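Local structure of thioredoxin-like protein (Bacteroides caccae ATCC 43185, 4YOD) at residues N113-F116 / Y117-V120; Q204-E208 / K209-V213; N230-P233 / K234-N238; F244-E248 / K249-D253; K272-T275 / T276-E280. The protein is of unknown precise function but, with its thioredoxin fold and helical domain, is probably a thiol-disulfide oxidoreductase. All coordinates share one frame; numbering follows the deposited sequence.

Contact 1. Residues N113-F116 / Y117-V120; sequences NEEF and YIPV
I118 lays its CG1-CD1 arm against E114, one turn earlier at the start of helix 114-125 in the helical domain: I118 CG1 lies 3.3 Å from E114 O, and I118 CD1 comes within 3.9 Å of E114 CG. The arm turns back toward the helix start because CG1 stands anti to the carbonyl carbon of I118 (chi1 -76°). The same I118 CD1 also lies 4.0 Å from E115 OE2, the two side chains running side by side. Beneath them Y117 N donates to N113 O at 3.0 Å and I118 N to E114 O at 2.9 Å. P119 brings no N-H to E115 O; its CD sits 3.2 Å from E115 O, the helix kinks, and Q76 serves that carbonyl instead. Farther back N113 is the N-cap, its OD1 taking weak bonds from E115 N and F116 N, while N113 ND2 rests 3.4 Å above the centre of the F116 ring. An alanine in place of I118 is likely to open a gap between E114 and L142 and A145 of helix 132-146. Both carboxylates are paired outside, E114 with K272 and E115 with R149, and the nearby helix start would probably stabilise their negative charge further.

Contact 2. Residues Q204-E208 / K209-V213; sequences QLIKE and KKLIV
The flat carboxylate of E208 is met at both oxygens: E208 OE1 takes K210 NZ at 3.0 Å in a salt bridge, and E208 OE2 takes Q204 NE2 at 2.8 Å. Each donor arrives nearly in line with its C-O bond, and the Q204 amide lies almost coplanar with the oxygen it holds, 11° out. K210 reaches back to E208 by bending at chi2 (-91°) and again at chi4. A methionine in place of K210 would probably leave E208 OE1 without its charged mate and the carboxylate gripped from the Q204 end alone. Behind this polar edge, L205 O accepts from K210 N at 2.8 Å and from L211 N at 3.0 Å, the latter coming from above the carbonyl plane. A water donates to both I206 O and L211 O, bridging helix and strand. Among the apolar groups, L205 CB meets L211 CB at 3.6 Å, and I206 CD1 reaches V213 CG2 at 3.7 Å. The bonds K210 N to L205 O and K209 N to I206 O, with positive phi at K209, make a Schellman motif, here the turn by which helix 200-207 passes into strand 211-217 in a beta-alpha-beta crossover of the thioredoxin fold.

Contact 3. Residues N230-P233 / K234-N238; sequences NEFP and KEWIN
P233 O is gripped by two N-H groups that reach it from opposite faces of its carbonyl plane. W236 N stands 3.2 Å from P233 O and closes the type I beta turn P233-W236, in the loop joining helix 222-228 to strand 237-240 of the thioredoxin-like part; N238 ND2, likewise 3.2 Å from P233 O, reaches it from that strand. The N238 bond is fairly straight, 158° at the hydrogen, with the oxygen in the N238 amide plane. The other end of that amide is tied down too: N238 OD1 bonds to S215 of the neighbouring strand, while also lying 3.4 Å from F232 CB.

P233 leans over one face of the W236 indole with its CD-CG edge lowest, CD 3.5 Å from the centroid of the six-membered ring and only 7° off the normal, a CH-pi contact. Next to it, the F232 ring offers its edge, F232 CD1 touching W236 CZ3 at 3.8 Å, and these two side chains cross at roughly a right angle. E235 bends at chi2 (76°), which returns its OE1 to 3.5 Å from P233 CB. L196 and I206, from two helices, add to the packing around W236. Polar and apolar contacts together thus fix the turn, and the amide of N238 is probably held from flipping by having a partner at each end.

Contact 4. Residues F244-E248 / K249-D253; sequences FTIKE and KQLYD
The C-terminal end of the short helix 245-249, which follows strand 237-240 in the thioredoxin fold, is where T245 and I246 meet L251 and Y252 as the chain turns off into a loop. Q250 makes the turn: its positive phi of 52° takes the backbone out of the helical course. Up to that point the bonding is regular, K249 N donating to T245 O at 2.9 Å. Beyond it the chain doubles back, so that L251 N bonds to I246 O at 3.0 Å, in the carbonyl plane and on a lone pair; Q250 N reaches K247 O only weakly.

The side chains then fold over the exit. L251 points back at the helix and puts its CD1 4.0 Å from T245 CG2, its CG also lying 3.8 Å from T245 O. I246 uses both of its branches: CG1 approaches L251 CD1 at 4.3 Å, and with CG1 anti to the carbonyl carbon (chi1 -66°), CG2 is left anti to the backbone N and touches Y252 CB at 3.8 Å. K249 CB lies 3.3 Å from T245 O, the carbonyl that its own N-H engages.

Wider contacts hold the loop in place. Y252 OH bonds to I155 O, and its ring meets Y261 edge-to-face, while the carbonyls of Q250 and L251 are taken by K147 and N148, just after helix 132-146. At the other end, D241 accepts from I246 N. The chemistry is thus divided: backbone bonds end the helix, aliphatic side chains of T245, I246, L251 and Y252 pack across the turn, and loop carbonyls and the Y252 hydroxyl tie it to residues 147-155.

Contact 5. Residues K272-T275 / T276-E280; sequences KDAT and TQAIE
T275 leads the chain from an extended course into helix 276-286, its psi of 163° setting its carbonyl to accept I279 N at 3.2 Å in the first full turn. As the N-cap, T275 also uses its side chain: T275 OG1 takes the N-H of A278 at 3.1 Å, fairly straight at 154°. The hydroxyl can reach there because it stands between the backbone N and the carbonyl carbon (chi1 63°), which swings it over the open end of the helix. A278 CB packs beside it, 3.4 Å from T275 OG1. A water sits on the same oxygen, 2.8 Å from T275 OG1, and gives a weak bond to Q277 OE1, so a water shares the capping oxygen with A278 N and links it loosely to Q277.

Below the cap the apolar groups gather. A274, just before the N-cap, packs on I279, a hydrophobic-staple-like pairing: A274 CB lies 4.0 Å from I279 CG1, and also 4.2 Å from A278 CB. I279 CG1 approaches T275 O as well, at 3.7 Å, closing over the carbonyl that its own N-H engages. Further in, I279 rests on L260 and I202, and T276 on T192 and L196, so this first turn is set between strand 259-263 and the helices 187-197 and 200-207.

A threonine hydroxyl satisfying a first-turn N-H is a classic N-cap. Here it starts the C-terminal helix, which follows the last strand of the central sheet and packs beside the other helices, as in the thioredoxin fold.

Overall arrangement
The five contacts follow one another along the chain without interleaving. Contact 1 opens helix 114-125 in the helical domain; the others belong to the thioredoxin-like part. Contacts 2 and 3 are the closest pair, with centres about 13 Å apart, and feed neighbouring parallel strands 211-217 and 237-240, where V213 and I237 are probably hydrogen-bonded. Contact 4 ends the short helix after the latter strand, and contact 5 starts the C-terminal helix. Contacts 1 and 5 meet although their centres lie about 18 Å apart: the salt bridge between E114 and K272 helps tie the helical and thioredoxin-like parts together. Local turns and caps thus delimit the helices and strands, while several polar links join the parts.

Contact 1. Residues N113-F116 / Y117-V120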
# COMPACT_ATOMS: atom_id res chain seq x y z
N ASN A 113 2.55 -1.58 3.74
CA ASN A 113 1.59 -2.63 3.42
C ASN A 113 0.24 -2.20 3.95
O ASN A 113 -0.02 -2.23 5.15
CB ASN A 113 2.01 -4.00 3.99
CG ASN A 113 1.15 -5.16 3.55
OD1 ASN A 113 -0.02 -5.03 3.19
ND2 ASN A 113 1.72 -6.34 3.57
N GLU A 114 -0.63 -1.82 3.04
CA GLU A 114 -1.95 -1.32 3.38
C GLU A 114 -2.82 -2.40 4.01
O GLU A 114 -3.64 -2.07 4.87
CB GLU A 114 -2.61 -0.73 2.16
CG GLU A 114 -3.92 -0.05 2.43
CD GLU A 114 -4.54 0.49 1.17
OE1 GLU A 114 -4.11 1.58 0.73
OE2 GLU A 114 -5.44 -0.19 0.60
N GLU A 115 -2.64 -3.66 3.62
CA GLU A 115 -3.41 -4.76 4.23
C GLU A 115 -2.99 -4.98 5.71
O GLU A 115 -3.78 -5.49 6.49
CB GLU A 115 -3.29 -6.05 3.42
CG GLU A 115 -4.13 -6.05 2.13
CD GLU A 115 -5.62 -5.77 2.27
OE1 GLU A 115 -6.28 -6.40 3.13
OE2 GLU A 115 -6.14 -4.94 1.49
N PHE A 116 -1.78 -4.54 6.11
CA PHE A 116 -1.41 -4.64 7.53
C PHE A 116 -1.83 -3.36 8.26
O PHE A 116 -2.11 -3.41 9.46
CB PHE A 116 0.10 -4.88 7.70
CG PHE A 116 0.72 -6.19 7.22
CD1 PHE A 116 -0.08 -7.27 6.88
CD2 PHE A 116 2.10 -6.34 7.18
CE1 PHE A 116 0.49 -8.48 6.45
CE2 PHE A 116 2.67 -7.55 6.75
CZ PHE A 116 1.86 -8.60 6.38
N TYR A 117 -1.88 -2.22 7.56
CA TYR A 117 -2.26 -0.96 8.19
C TYR A 117 -3.79 -0.85 8.43
O TYR A 117 -4.19 -0.26 9.44
CB TYR A 117 -1.74 0.23 7.38
CG TYR A 117 -1.84 1.54 8.12
CD1 TYR A 117 -1.23 1.71 9.36
CD2 TYR A 117 -2.54 2.61 7.58
CE1 TYR A 117 -1.34 2.91 10.06
CE2 TYR A 117 -2.59 3.84 8.24
CZ TYR A 117 -1.99 3.98 9.48
OH TYR A 117 -2.15 5.18 10.14
N ILE A 118 -4.64 -1.41 7.53
CA ILE A 118 -6.11 -1.38 7.68
C ILE A 118 -6.57 -1.91 9.08
O ILE A 118 -7.27 -1.14 9.74
CB ILE A 118 -6.81 -2.08 6.49
CG1 ILE A 118 -6.78 -1.13 5.25
CG2 ILE A 118 -8.26 -2.50 6.83
CD1 ILE A 118 -7.00 -1.85 3.88
N PRO A 119 -6.14 -3.11 9.62
CA PRO A 119 -6.55 -3.48 11.00
C PRO A 119 -6.08 -2.47 12.07
O PRO A 119 -6.78 -2.31 13.07
CB PRO A 119 -5.93 -4.87 11.22
CG PRO A 119 -4.90 -5.03 10.17
CD PRO A 119 -5.35 -4.19 9.00
N VAL A 120 -4.92 -1.78 11.88
CA VAL A 120 -4.49 -0.72 12.82
C VAL A 120 -5.55 0.42 12.82
O VAL A 120 -5.96 0.86 13.89
CB VAL A 120 -3.08 -0.14 12.53
CG1 VAL A 120 -2.69 0.90 13.59
CG2 VAL A 120 -2.02 -1.25 12.46

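Contact 2. Residues Q204-E208 / K209-V213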
# COMPACT_ATOMS: atom_id res chain seq x y z
N GLN A 204 5.75 -7.25 -24.63
CA GLN A 204 5.18 -8.44 -25.26
C GLN A 204 3.67 -8.46 -25.16
O GLN A 204 3.01 -8.64 -26.18
CB GLN A 204 5.77 -9.72 -24.62
CG GLN A 204 5.23 -11.04 -25.16
CD GLN A 204 5.44 -12.21 -24.21
OE1 GLN A 204 6.44 -12.29 -23.47
NE2 GLN A 204 4.51 -13.16 -24.24
N LEU A 205 3.11 -8.26 -23.94
CA LEU A 205 1.66 -8.28 -23.73
C LEU A 205 0.97 -7.05 -24.34
O LEU A 205 -0.20 -7.16 -24.71
CB LEU A 205 1.32 -8.42 -22.22
CG LEU A 205 1.84 -9.69 -21.50
CD1 LEU A 205 1.56 -9.60 -19.99
CD2 LEU A 205 1.23 -10.97 -22.07
N ILE A 206 1.68 -5.90 -24.45
CA ILE A 206 1.12 -4.71 -25.13
C ILE A 206 0.93 -5.08 -26.61
O ILE A 206 -0.16 -4.88 -27.16
CB ILE A 206 1.98 -3.41 -24.95
CG1 ILE A 206 1.83 -2.80 -23.55
CG2 ILE A 206 1.68 -2.36 -26.07
CD1 ILE A 206 2.93 -1.87 -23.20
N LYS A 207 1.97 -5.67 -27.23
CA LYS A 207 2.01 -6.12 -28.64
C LYS A 207 0.90 -7.15 -28.93
O LYS A 207 0.21 -7.02 -29.94
CB LYS A 207 3.40 -6.69 -28.98
CG LYS A 207 3.70 -6.80 -30.47
CD LYS A 207 5.13 -7.26 -30.74
CE LYS A 207 6.04 -6.12 -31.13
NZ LYS A 207 7.28 -6.61 -31.80
N GLU A 208 0.72 -8.14 -28.03
CA GLU A 208 -0.31 -9.19 -28.10
C GLU A 208 -1.72 -8.65 -27.83
O GLU A 208 -2.69 -9.42 -27.90
CB GLU A 208 -0.02 -10.26 -27.04
CG GLU A 208 1.01 -11.31 -27.39
CD GLU A 208 1.12 -12.34 -26.28
OE1 GLU A 208 0.13 -13.06 -26.02
OE2 GLU A 208 2.19 -12.39 -25.62
N LYS A 209 -1.83 -7.35 -27.46
CA LYS A 209 -3.07 -6.64 -27.09
C LYS A 209 -3.71 -7.25 -25.80
O LYS A 209 -4.91 -7.09 -25.56
CB LYS A 209 -4.07 -6.56 -28.27
CG LYS A 209 -3.60 -5.66 -29.41
CD LYS A 209 -4.70 -5.38 -30.42
CE LYS A 209 -4.22 -4.43 -31.49
NZ LYS A 209 -5.25 -4.20 -32.54
N LYS A 210 -2.88 -7.92 -24.97
CA LYS A 210 -3.30 -8.54 -23.71
C LYS A 210 -3.19 -7.54 -22.56
O LYS A 210 -3.83 -7.74 -21.52
CB LYS A 210 -2.45 -9.79 -23.40
CG LYS A 210 -2.57 -10.91 -24.43
CD LYS A 210 -3.66 -11.92 -24.11
CE LYS A 210 -3.78 -13.00 -25.16
NZ LYS A 210 -2.64 -13.96 -25.12
N LEU A 211 -2.37 -6.49 -22.72
CA LEU A 211 -2.14 -5.48 -21.69
C LEU A 211 -2.23 -4.06 -22.24
O LEU A 211 -1.67 -3.77 -23.30
CB LEU A 211 -0.73 -5.70 -21.08
CG LEU A 211 -0.11 -4.61 -20.17
CD1 LEU A 211 -0.70 -4.65 -18.80
CD2 LEU A 211 1.40 -4.84 -20.00
N ILE A 212 -2.93 -3.19 -21.52
CA ILE A 212 -3.00 -1.77 -21.84
C ILE A 212 -2.29 -1.02 -20.72
O ILE A 212 -2.50 -1.33 -19.54
CB ILE A 212 -4.47 -1.28 -22.08
CG1 ILE A 212 -4.99 -1.74 -23.48
CG2 ILE A 212 -4.59 0.26 -21.93
CD1 ILE A 212 -6.54 -1.64 -23.65
N VAL A 213 -1.45 -0.05 -21.08
CA VAL A 213 -0.80 0.81 -20.10
C VAL A 213 -1.49 2.20 -20.21
O VAL A 213 -1.43 2.84 -21.27
CB VAL A 213 0.74 0.88 -20.22
CG1 VAL A 213 1.32 1.82 -19.15
CG2 VAL A 213 1.37 -0.51 -20.09
O HOH W 1 -2.29 -3.41 -26.12

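Contact 3. Residues N230-P233 / K234-N238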
# COMPACT_ATOMS: atom_id res chain seq x y z
N ASN A 230 6.65 13.42 -24.52
CA ASN A 230 7.57 12.70 -25.41
C ASN A 230 8.28 11.54 -24.68
O ASN A 230 8.69 10.57 -25.32
CB ASN A 230 8.61 13.66 -26.03
CG ASN A 230 9.52 14.32 -25.01
OD1 ASN A 230 9.14 15.28 -24.33
ND2 ASN A 230 10.73 13.81 -24.88
N GLU A 231 8.42 11.64 -23.33
CA GLU A 231 9.05 10.62 -22.47
C GLU A 231 8.23 9.31 -22.42
O GLU A 231 8.82 8.23 -22.28
CB GLU A 231 9.24 11.16 -21.05
CG GLU A 231 10.51 11.98 -20.88
CD GLU A 231 10.91 12.30 -19.44
OE1 GLU A 231 10.72 11.43 -18.56
OE2 GLU A 231 11.45 13.40 -19.22
N PHE A 232 6.89 9.40 -22.51
CA PHE A 232 6.00 8.24 -22.48
C PHE A 232 5.96 7.54 -23.83
O PHE A 232 5.80 8.23 -24.84
CB PHE A 232 4.56 8.66 -22.09
CG PHE A 232 4.41 9.13 -20.67
CD1 PHE A 232 4.12 8.23 -19.65
CD2 PHE A 232 4.57 10.47 -20.34
CE1 PHE A 232 4.00 8.66 -18.33
CE2 PHE A 232 4.43 10.91 -19.02
CZ PHE A 232 4.15 10.00 -18.03
N PRO A 233 6.06 6.19 -23.89
CA PRO A 233 5.98 5.50 -25.19
C PRO A 233 4.63 5.72 -25.86
O PRO A 233 3.61 5.83 -25.17
CB PRO A 233 6.18 4.03 -24.82
CG PRO A 233 6.86 4.05 -23.49
CD PRO A 233 6.28 5.23 -22.79
N LYS A 234 4.61 5.81 -27.20
CA LYS A 234 3.40 6.02 -28.01
C LYS A 234 2.44 4.83 -27.89
O LYS A 234 1.24 4.98 -28.14
CB LYS A 234 3.76 6.26 -29.49
CG LYS A 234 4.26 7.67 -29.76
CD LYS A 234 4.47 7.92 -31.24
CE LYS A 234 5.00 9.31 -31.51
NZ LYS A 234 5.32 9.51 -32.95
N GLU A 235 2.98 3.65 -27.51
CA GLU A 235 2.26 2.39 -27.33
C GLU A 235 1.34 2.43 -26.09
O GLU A 235 0.44 1.60 -25.97
CB GLU A 235 3.25 1.21 -27.22
CG GLU A 235 4.05 0.97 -28.50
CD GLU A 235 5.19 1.92 -28.83
OE1 GLU A 235 5.78 2.50 -27.89
OE2 GLU A 235 5.51 2.07 -30.04
N TRP A 236 1.54 3.41 -25.19
CA TRP A 236 0.69 3.57 -24.02
C TRP A 236 -0.38 4.60 -24.29
O TRP A 236 -0.23 5.43 -25.20
CB TRP A 236 1.48 4.02 -22.77
CG TRP A 236 2.64 3.17 -22.33
CD1 TRP A 236 3.08 2.00 -22.90
CD2 TRP A 236 3.55 3.47 -21.28
NE1 TRP A 236 4.20 1.55 -22.23
CE2 TRP A 236 4.51 2.43 -21.23
CE3 TRP A 236 3.62 4.50 -20.32
CZ2 TRP A 236 5.55 2.41 -20.30
CZ3 TRP A 236 4.64 4.47 -19.38
CH2 TRP A 236 5.59 3.44 -19.38
N ILE A 237 -1.46 4.57 -23.50
CA ILE A 237 -2.52 5.56 -23.55
C ILE A 237 -2.12 6.59 -22.49
O ILE A 237 -2.02 6.25 -21.32
CB ILE A 237 -3.92 4.92 -23.35
CG1 ILE A 237 -4.16 3.81 -24.40
CG2 ILE A 237 -5.04 5.99 -23.37
CD1 ILE A 237 -5.42 3.02 -24.25
N ASN A 238 -1.77 7.81 -22.93
CA ASN A 238 -1.27 8.85 -22.03
C ASN A 238 -2.26 9.99 -21.89
O ASN A 238 -2.46 10.77 -22.83
CB ASN A 238 0.09 9.35 -22.53
CG ASN A 238 1.10 8.23 -22.67
OD1 ASN A 238 1.40 7.52 -21.70
ND2 ASN A 238 1.60 8.01 -23.87

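Contact 4. Residues F244-E248 / K249-D253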
# COMPACT_ATOMS: atom_id res chain seq x y z
N PHE A 244 -9.85 17.51 -12.92
CA PHE A 244 -9.11 17.18 -11.69
C PHE A 244 -10.02 16.46 -10.66
O PHE A 244 -9.92 16.68 -9.45
CB PHE A 244 -8.42 18.43 -11.06
CG PHE A 244 -8.00 19.51 -12.05
CD1 PHE A 244 -6.95 19.29 -12.94
CD2 PHE A 244 -8.65 20.73 -12.08
CE1 PHE A 244 -6.59 20.27 -13.87
CE2 PHE A 244 -8.27 21.72 -13.00
CZ PHE A 244 -7.24 21.49 -13.88
N THR A 245 -10.88 15.55 -11.17
CA THR A 245 -11.87 14.77 -10.42
C THR A 245 -11.21 13.76 -9.45
O THR A 245 -11.70 13.60 -8.34
CB THR A 245 -12.80 14.06 -11.42
OG1 THR A 245 -13.26 15.03 -12.35
CG2 THR A 245 -14.00 13.38 -10.75
N ILE A 246 -10.12 13.09 -9.88
CA ILE A 246 -9.40 12.12 -9.04
C ILE A 246 -8.91 12.82 -7.79
O ILE A 246 -9.15 12.33 -6.68
CB ILE A 246 -8.25 11.42 -9.80
CG1 ILE A 246 -8.80 10.55 -10.95
CG2 ILE A 246 -7.36 10.61 -8.83
CD1 ILE A 246 -7.77 10.19 -12.07
N LYS A 247 -8.24 13.98 -7.98
CA LYS A 247 -7.67 14.81 -6.92
C LYS A 247 -8.77 15.41 -6.04
O LYS A 247 -8.71 15.24 -4.82
CB LYS A 247 -6.79 15.92 -7.54
CG LYS A 247 -5.93 16.69 -6.55
CD LYS A 247 -5.34 17.93 -7.22
CE LYS A 247 -4.09 18.44 -6.54
NZ LYS A 247 -4.37 19.05 -5.21
N GLU A 248 -9.77 16.08 -6.64
CA GLU A 248 -10.86 16.76 -5.91
C GLU A 248 -11.73 15.80 -5.11
O GLU A 248 -12.06 16.11 -3.97
CB GLU A 248 -11.74 17.57 -6.86
CG GLU A 248 -11.23 18.97 -7.13
CD GLU A 248 -12.21 19.86 -7.85
OE1 GLU A 248 -12.25 19.81 -9.10
OE2 GLU A 248 -12.95 20.62 -7.17
N LYS A 249 -12.11 14.65 -5.68
CA LYS A 249 -12.97 13.69 -4.99
C LYS A 249 -12.17 12.58 -4.29
O LYS A 249 -12.78 11.70 -3.69
CB LYS A 249 -13.99 13.08 -5.97
CG LYS A 249 -14.94 14.09 -6.65
CD LYS A 249 -16.31 14.18 -5.97
CE LYS A 249 -17.27 13.06 -6.35
NZ LYS A 249 -18.58 13.21 -5.66
N GLN A 250 -10.83 12.62 -4.35
CA GLN A 250 -9.97 11.59 -3.74
C GLN A 250 -10.39 10.18 -4.21
O GLN A 250 -10.58 9.29 -3.38
CB GLN A 250 -9.97 11.67 -2.20
CG GLN A 250 -9.37 12.94 -1.64
CD GLN A 250 -9.47 12.94 -0.13
OE1 GLN A 250 -8.65 12.33 0.56
NE2 GLN A 250 -10.50 13.59 0.39
N LEU A 251 -10.60 10.00 -5.53
CA LEU A 251 -10.97 8.71 -6.14
C LEU A 251 -9.84 7.72 -6.00
O LEU A 251 -10.06 6.51 -5.93
CB LEU A 251 -11.32 8.88 -7.64
CG LEU A 251 -12.46 9.86 -8.00
CD1 LEU A 251 -12.74 9.83 -9.51
CD2 LEU A 251 -13.73 9.58 -7.18
N TYR A 252 -8.60 8.25 -6.03
CA TYR A 252 -7.38 7.48 -5.84
C TYR A 252 -6.54 8.17 -4.78
O TYR A 252 -6.53 9.41 -4.72
CB TYR A 252 -6.59 7.34 -7.16
CG TYR A 252 -7.22 6.33 -8.11
CD1 TYR A 252 -8.35 6.66 -8.86
CD2 TYR A 252 -6.74 5.03 -8.18
CE1 TYR A 252 -8.96 5.73 -9.70
CE2 TYR A 252 -7.34 4.08 -9.02
CZ TYR A 252 -8.47 4.43 -9.75
OH TYR A 252 -9.08 3.50 -10.55
N ASP A 253 -5.80 7.38 -3.99
CA ASP A 253 -4.89 7.89 -2.96
C ASP A 253 -3.64 8.38 -3.68
O ASP A 253 -2.94 7.60 -4.32
CB ASP A 253 -4.56 6.83 -1.88
CG ASP A 253 -3.65 7.29 -0.74
OD1 ASP A 253 -3.14 8.45 -0.81
OD2 ASP A 253 -3.48 6.52 0.23

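Contact 5. Residues K272-T275 / T276-E280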
# COMPACT_ATOMS: atom_id res chain seq x y z
N LYS A 272 -1.79 -3.07 -5.88
CA LYS A 272 -2.05 -1.69 -5.48
C LYS A 272 -0.76 -1.05 -5.03
O LYS A 272 -0.08 -1.62 -4.16
CB LYS A 272 -3.09 -1.67 -4.34
CG LYS A 272 -3.38 -0.27 -3.79
CD LYS A 272 -4.42 -0.28 -2.71
CE LYS A 272 -5.01 1.10 -2.55
NZ LYS A 272 -6.27 1.06 -1.79
N ASP A 273 -0.40 0.12 -5.61
CA ASP A 273 0.82 0.86 -5.26
C ASP A 273 2.04 -0.07 -5.32
O ASP A 273 2.84 -0.16 -4.38
CB ASP A 273 0.66 1.51 -3.86
CG ASP A 273 -0.45 2.56 -3.77
OD1 ASP A 273 -0.93 3.01 -4.84
OD2 ASP A 273 -0.82 2.94 -2.64
N ALA A 274 2.15 -0.82 -6.42
CA ALA A 274 3.16 -1.86 -6.62
C ALA A 274 4.43 -1.34 -7.24
O ALA A 274 4.42 -0.35 -7.96
CB ALA A 274 2.59 -2.96 -7.50
N THR A 275 5.54 -2.06 -7.01
CA THR A 275 6.81 -1.74 -7.66
C THR A 275 6.75 -2.26 -9.11
O THR A 275 5.92 -3.12 -9.40
CB THR A 275 7.98 -2.34 -6.90
OG1 THR A 275 7.86 -3.77 -6.93
CG2 THR A 275 8.09 -1.81 -5.47
N THR A 276 7.65 -1.78 -9.99
CA THR A 276 7.74 -2.29 -11.36
C THR A 276 8.12 -3.78 -11.33
O THR A 276 7.62 -4.54 -12.15
CB THR A 276 8.75 -1.49 -12.21
OG1 THR A 276 10.03 -1.53 -11.59
CG2 THR A 276 8.31 -0.05 -12.46
N GLN A 277 8.96 -4.20 -10.36
CA GLN A 277 9.40 -5.60 -10.22
C GLN A 277 8.21 -6.52 -9.86
O GLN A 277 8.12 -7.62 -10.42
CB GLN A 277 10.53 -5.73 -9.17
CG GLN A 277 11.08 -7.15 -9.02
CD GLN A 277 12.13 -7.32 -7.94
OE1 GLN A 277 12.11 -6.65 -6.89
NE2 GLN A 277 13.03 -8.26 -8.14
N ALA A 278 7.31 -6.07 -8.96
CA ALA A 278 6.13 -6.83 -8.54
C ALA A 278 5.18 -7.05 -9.72
O ALA A 278 4.70 -8.16 -9.93
CB ALA A 278 5.40 -6.08 -7.41
N ILE A 279 4.94 -6.00 -10.52
CA ILE A 279 4.07 -6.08 -11.70
C ILE A 279 4.70 -7.03 -12.72
O ILE A 279 4.01 -7.91 -13.25
CB ILE A 279 3.79 -4.68 -12.29
CG1 ILE A 279 2.82 -3.91 -11.35
CG2 ILE A 279 3.16 -4.78 -13.73
CD1 ILE A 279 2.80 -2.47 -11.60
N GLU A 280 6.00 -6.86 -12.98
CA GLU A 280 6.73 -7.70 -13.94
C GLU A 280 6.67 -9.17 -13.52
O GLU A 280 6.37 -10.01 -14.35
CB GLU A 280 8.19 -7.22 -14.07
CG GLU A 280 8.99 -7.95 -15.14
CD GLU A 280 10.47 -7.60 -15.21
OE1 GLU A 280 10.98 -6.92 -14.29
OE2 GLU A 280 11.12 -8.02 -16.20
O HOH W 2 9.29 -5.53 -5.31